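Local coordinates for protein klebicin C activity (PDB 7NNA) that is a bacteriocin from Klebsiella pneumoniae whose Tol-binding helical hairpin probably takes part in toxin import through the efflux channel TolC, at residues A23-T28 / A156-K161; K38-Q43 / A142-K147. One frame throughout, in Å; residues are numbered along the deposited sequence. Where two conformers were deposited one is given.

Interaction 1: A23-T28 / A156-K161; sequences AAIHAT and AAAKAK
His26 and Ala158 face each other where helix 14-79 and helix 93-197 run antiparallel in a long helical hairpin, their short segments 8.4 Å apart axis to axis at 156° between directions. The close spacing illustrates how an alanine at the interface lets two helices draw together: the CA atoms of His26 and Ala158 stand 4.8 Å apart, and the methyl CB of Ala158 rests against the backbone of the other helix, 3.8 Å from His26 CA. Ile25 adds a looser apolar touch on the flank, its CG2 lying 4.4 Å from Ala158 CB.

The imidazole does most of the remaining work. With CG anti to the backbone N (chi1 174°), the ring of His26 reaches across and lies over the start of Lys159, the two side chains running side by side in the same direction. Lys159 is extended and carries its ammonium group off from the interface, so the aliphatic root supplies the contact. Lys159 CA sits over the middle of one ring face as a CH-pi contact, 3.8 Å from the centroid and 7° off the normal, while Lys159 CB, the first side-chain atom, approaches His26 NE2 to 3.6 Å.

Interaction 2: K38-Q43 / A142-K147; sequences KTQAAQ and AEIERK
Apolar contact comes first where Ile144 packs against Thr39 and Gln40, in a stretch of the antiparallel hairpin whose segment axes lie 9.3 Å apart. Ile144 points at the partner helix and, in the conformer given, divides its two branches. With CG1 beside the backbone N (chi1 -71°), CG2 comes to lie anti to it and presses on the backbone of Gln40, 3.6 Å from Gln40 CA, whereas the CD1 methyl meets CG2 of Thr39 at 3.8 Å, the two side chains crossing at about a right angle. The hydroxyl of Thr39 takes no part in this, being hydrogen-bonded to the carbonyl oxygen of Asn35 in its own helix.

Polar contact lies beside this patch. Gln40 bends at chi2 (-76°), which carries its amide to Glu145, and NE2 donates to Glu145 OE2 over 2.9 Å at 152°. The bond uses the anti lone pair of that oxygen, with amide and carboxylate nearly coplanar. Nearer the backbones, CG of Gln40 touches CG of Glu145 at 3.7 Å. Gln141, one turn earlier, also donates to OE2, and Gln43 makes a further amide-carboxylate link to Glu137.

Ionic contact stays within helix 93-197: in the conformer given, Arg146 grips Glu143 side-on, NE to OE1 and NH2 to OE2, and Lys147 NZ reaches Glu143 OE2 at 2.7 Å.

The two segments are thus joined by methyl packing and an amide-carboxylate bond, with two amides sharing OE2 and probably steadying the negative charge of Glu145.

How the interactions relate
Interactions 1 and 2 both join helix 14-79 to helix 93-197, with centres 21 Å apart and nearest atoms about 11 Å apart, so they do not touch. Along the chain the order is 23-28, 38-43, 142-147, 156-161: interaction 2 is nested inside the loop closed by interaction 1, as antiparallel pairing requires. Interaction 2 lies about 4 Å from the centre of the chain and interaction 1 about 25 Å from it, measured between centres. They are two of the points at which the helices lie alongside each other in a slender rod, a shape consistent with passage through a narrow channel.

Interaction 1: A23-T28 / A156-K161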
loop_
_atom_site.group_PDB
_atom_site.type_symbol
_atom_site.label_atom_id
_atom_site.label_comp_id
_atom_site.label_asym_id
_atom_site.label_seq_id
_atom_site.Cartn_x
_atom_site.Cartn_y
_atom_site.Cartn_z
ATOM N N ALA A 23 -27.199 -3.005 12.414
ATOM C CA ALA A 23 -26.546 -4.236 11.913
ATOM C C ALA A 23 -26.141 -3.966 10.413
ATOM O O ALA A 23 -25.063 -4.385 9.967
ATOM C CB ALA A 23 -27.506 -5.390 11.931
ATOM N N ALA A 24 -27.022 -3.288 9.634
ATOM C CA ALA A 24 -26.717 -3.020 8.207
ATOM C C ALA A 24 -25.502 -2.071 8.087
ATOM O O ALA A 24 -24.664 -2.269 7.220
ATOM C CB ALA A 24 -27.907 -2.403 7.505
ATOM N N ILE A 25 -25.406 -1.104 8.938
ATOM C CA ILE A 25 -24.234 -0.198 8.964
ATOM C C ILE A 25 -22.965 -0.964 9.372
ATOM O O ILE A 25 -21.880 -0.710 8.797
ATOM C CB ILE A 25 -24.512 1.037 9.838
ATOM C CG1 ILE A 25 -25.522 1.972 9.133
ATOM C CG2 ILE A 25 -23.194 1.820 10.206
ATOM C CD1 ILE A 25 -26.174 2.915 10.092
ATOM N N HIS A 26 -23.056 -1.869 10.313
ATOM C CA HIS A 26 -21.858 -2.692 10.693
ATOM C C HIS A 26 -21.467 -3.603 9.488
ATOM O O HIS A 26 -20.263 -3.763 9.188
ATOM C CB HIS A 26 -22.176 -3.504 11.958
ATOM C CG HIS A 26 -21.116 -4.491 12.370
ATOM N ND1 HIS A 26 -21.454 -5.679 12.964
ATOM C CD2 HIS A 26 -19.762 -4.411 12.288
ATOM C CE1 HIS A 26 -20.296 -6.289 13.226
ATOM N NE2 HIS A 26 -19.260 -5.571 12.780
ATOM N N ALA A 27 -22.459 -4.171 8.757
ATOM C CA ALA A 27 -22.127 -4.982 7.577
ATOM C C ALA A 27 -21.328 -4.135 6.546
ATOM O O ALA A 27 -20.326 -4.603 5.979
ATOM C CB ALA A 27 -23.424 -5.532 6.923
ATOM N N THR A 28 -21.770 -2.861 6.328
ATOM C CA THR A 28 -21.017 -1.990 5.422
ATOM C C THR A 28 -19.627 -1.666 5.954
ATOM O O THR A 28 -18.682 -1.669 5.180
ATOM C CB THR A 28 -21.791 -0.682 5.190
ATOM O OG1 THR A 28 -23.083 -1.036 4.683
ATOM C CG2 THR A 28 -21.086 0.244 4.177
ATOM N N ALA A 156 -15.155 -0.934 14.560
ATOM C CA ALA A 156 -15.357 -1.241 15.991
ATOM C C ALA A 156 -16.499 -0.456 16.576
ATOM O O ALA A 156 -17.260 -0.979 17.426
ATOM C CB ALA A 156 -14.075 -1.003 16.812
ATOM N N ALA A 157 -16.610 0.813 16.176
ATOM C CA ALA A 157 -17.705 1.659 16.680
ATOM C C ALA A 157 -19.052 1.115 16.193
ATOM O O ALA A 157 -19.977 1.083 16.995
ATOM C CB ALA A 157 -17.524 3.120 16.250
ATOM N N ALA A 158 -19.165 0.687 14.935
ATOM C CA ALA A 158 -20.395 0.143 14.321
ATOM C C ALA A 158 -20.753 -1.185 14.959
ATOM O O ALA A 158 -21.951 -1.430 15.218
ATOM C CB ALA A 158 -20.224 -0.032 12.798
ATOM N N LYS A 159 -19.750 -2.060 15.195
ATOM C CA LYS A 159 -19.986 -3.334 15.896
ATOM C C LYS A 159 -20.563 -3.088 17.306
ATOM O O LYS A 159 -21.571 -3.721 17.704
ATOM C CB LYS A 159 -18.668 -4.134 16.050
ATOM C CG LYS A 159 -18.932 -5.546 16.587
ATOM C CD LYS A 159 -17.654 -6.350 16.724
ATOM C CE LYS A 159 -17.958 -7.726 17.309
ATOM N NZ LYS A 159 -16.708 -8.481 17.546
ATOM N N ALA A 160 -19.933 -2.191 18.086
ATOM C CA ALA A 160 -20.404 -1.885 19.435
ATOM C C ALA A 160 -21.835 -1.327 19.404
ATOM O O ALA A 160 -22.681 -1.686 20.249
ATOM C CB ALA A 160 -19.449 -0.890 20.110
ATOM N N LYS A 161 -22.122 -0.463 18.438
ATOM C CA LYS A 161 -23.486 0.110 18.314
ATOM C C LYS A 161 -24.517 -0.966 17.904
ATOM O O LYS A 161 -25.583 -1.040 18.501
ATOM C CB LYS A 161 -23.467 1.259 17.304
ATOM C CG LYS A 161 -24.786 2.030 17.154
ATOM C CD LYS A 161 -25.349 2.535 18.514
ATOM C CE LYS A 161 -26.542 3.487 18.437
ATOM N NZ LYS A 161 -27.500 3.172 17.327
#

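Interaction 2: K38-Q43 / A142-K147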
loop_
_atom_site.group_PDB
_atom_site.type_symbol
_atom_site.label_atom_id
_atom_site.label_comp_id
_atom_site.label_asym_id
_atom_site.label_seq_id
_atom_site.Cartn_x
_atom_site.Cartn_y
_atom_site.Cartn_z
ATOM N N LYS A 38 -7.586 -5.686 1.581
ATOM C CA LYS A 38 -7.139 -6.277 0.304
ATOM C C LYS A 38 -6.275 -5.263 -0.448
ATOM O O LYS A 38 -5.249 -5.648 -1.063
ATOM C CB LYS A 38 -8.360 -6.658 -0.546
ATOM C CG LYS A 38 -8.899 -7.963 0.042
ATOM C CD LYS A 38 -10.015 -8.643 -0.710
ATOM C CE LYS A 38 -10.157 -10.102 -0.277
ATOM N NZ LYS A 38 -10.596 -10.236 1.150
ATOM N N THR A 39 -6.676 -3.988 -0.398
ATOM C CA THR A 39 -5.905 -2.895 -1.039
ATOM C C THR A 39 -4.509 -2.790 -0.415
ATOM O O THR A 39 -3.513 -2.592 -1.153
ATOM C CB THR A 39 -6.620 -1.538 -0.908
ATOM O OG1 THR A 39 -7.916 -1.644 -1.567
ATOM C CG2 THR A 39 -5.871 -0.474 -1.652
ATOM N N GLN A 40 -4.429 -2.923 0.898
ATOM C CA GLN A 40 -3.123 -2.852 1.583
ATOM C C GLN A 40 -2.211 -3.957 1.130
ATOM O O GLN A 40 -1.017 -3.704 0.808
ATOM C CB GLN A 40 -3.331 -2.876 3.126
ATOM C CG GLN A 40 -2.077 -2.647 3.948
ATOM C CD GLN A 40 -1.139 -3.844 4.034
ATOM O OE1 GLN A 40 -1.560 -5.013 3.951
ATOM N NE2 GLN A 40 0.162 -3.596 4.262
ATOM N N ALA A 41 -2.758 -5.178 1.083
ATOM C CA ALA A 41 -1.955 -6.374 0.705
ATOM C C ALA A 41 -1.510 -6.233 -0.753
ATOM O O ALA A 41 -0.345 -6.517 -1.065
ATOM C CB ALA A 41 -2.803 -7.660 0.897
ATOM N N ALA A 42 -2.407 -5.773 -1.661
ATOM C CA ALA A 42 -2.014 -5.576 -3.084
ATOM C C ALA A 42 -0.958 -4.438 -3.244
ATOM O O ALA A 42 -0.022 -4.550 -4.061
ATOM C CB ALA A 42 -3.247 -5.267 -3.983
ATOM N N GLN A 43 -1.065 -3.396 -2.440
ATOM C CA GLN A 43 -0.112 -2.276 -2.505
ATOM C C GLN A 43 1.271 -2.652 -1.920
ATOM O O GLN A 43 2.323 -2.177 -2.429
ATOM C CB GLN A 43 -0.703 -1.081 -1.754
ATOM C CG GLN A 43 0.173 0.191 -1.862
ATOM C CD GLN A 43 0.468 0.574 -3.286
ATOM O OE1 GLN A 43 -0.377 0.476 -4.140
ATOM N NE2 GLN A 43 1.661 1.048 -3.575
ATOM N N ALA A 142 1.782 3.355 2.938
ATOM C CA ALA A 142 1.612 3.960 4.279
ATOM C C ALA A 142 0.260 4.715 4.333
ATOM O O ALA A 142 -0.410 4.680 5.370
ATOM C CB ALA A 142 2.786 4.926 4.578
ATOM N N GLU A 143 -0.154 5.342 3.233
ATOM C CA GLU A 143 -1.459 6.060 3.231
ATOM C C GLU A 143 -2.607 5.071 3.301
ATOM O O GLU A 143 -3.589 5.307 4.014
ATOM C CB GLU A 143 -1.572 7.013 2.050
ATOM C CG GLU A 143 -2.940 7.698 2.001
ATOM C CD GLU A 143 -3.382 8.463 3.251
ATOM O OE1 GLU A 143 -2.516 8.920 4.035
ATOM O OE2 GLU A 143 -4.607 8.642 3.424
ATOM N N ILE A 144 -2.534 3.972 2.552
ATOM C CA ILE A 144 -3.547 2.904 2.679
ATOM C C ILE A 144 -3.589 2.342 4.090
ATOM O O ILE A 144 -4.676 2.088 4.631
ATOM C CB ILE A 144 -3.305 1.770 1.646
ATOM C CG1 ILE A 144 -3.658 2.283 0.222
ATOM C CG2 ILE A 144 -4.178 0.522 1.982
ATOM C CD1 ILE A 144 -5.069 2.860 0.067
ATOM N N GLU A 145 -2.435 2.144 4.704
ATOM C CA GLU A 145 -2.415 1.619 6.096
ATOM C C GLU A 145 -3.094 2.626 7.048
ATOM O O GLU A 145 -3.842 2.196 7.966
ATOM C CB GLU A 145 -0.951 1.344 6.529
ATOM C CG GLU A 145 -0.450 0.130 5.738
ATOM C CD GLU A 145 1.038 -0.116 5.680
ATOM O OE1 GLU A 145 1.831 0.768 6.093
ATOM O OE2 GLU A 145 1.406 -1.226 5.255
ATOM N N ARG A 146 -2.891 3.938 6.833
ATOM C CA ARG A 146 -3.567 4.923 7.713
ATOM C C ARG A 146 -5.094 4.830 7.509
ATOM O O ARG A 146 -5.869 4.867 8.480
ATOM C CB ARG A 146 -3.073 6.338 7.369
ATOM C CG ARG A 146 -3.433 7.395 8.388
ATOM C CD ARG A 146 -3.212 8.830 7.808
ATOM N NE ARG A 146 -4.131 9.071 6.682
ATOM C CZ ARG A 146 -5.405 9.403 6.811
ATOM N NH1 ARG A 146 -5.921 9.632 8.017
ATOM N NH2 ARG A 146 -6.181 9.503 5.739
ATOM N N LYS A 147 -5.529 4.672 6.254
ATOM C CA LYS A 147 -6.984 4.581 5.966
ATOM C C LYS A 147 -7.540 3.262 6.533
ATOM O O LYS A 147 -8.668 3.225 7.022
ATOM C CB LYS A 147 -7.225 4.618 4.429
ATOM C CG LYS A 147 -7.010 6.028 3.870
ATOM C CD LYS A 147 -7.714 6.143 2.502
ATOM C CE LYS A 147 -7.826 7.599 2.112
ATOM N NZ LYS A 147 -6.537 8.084 1.645
#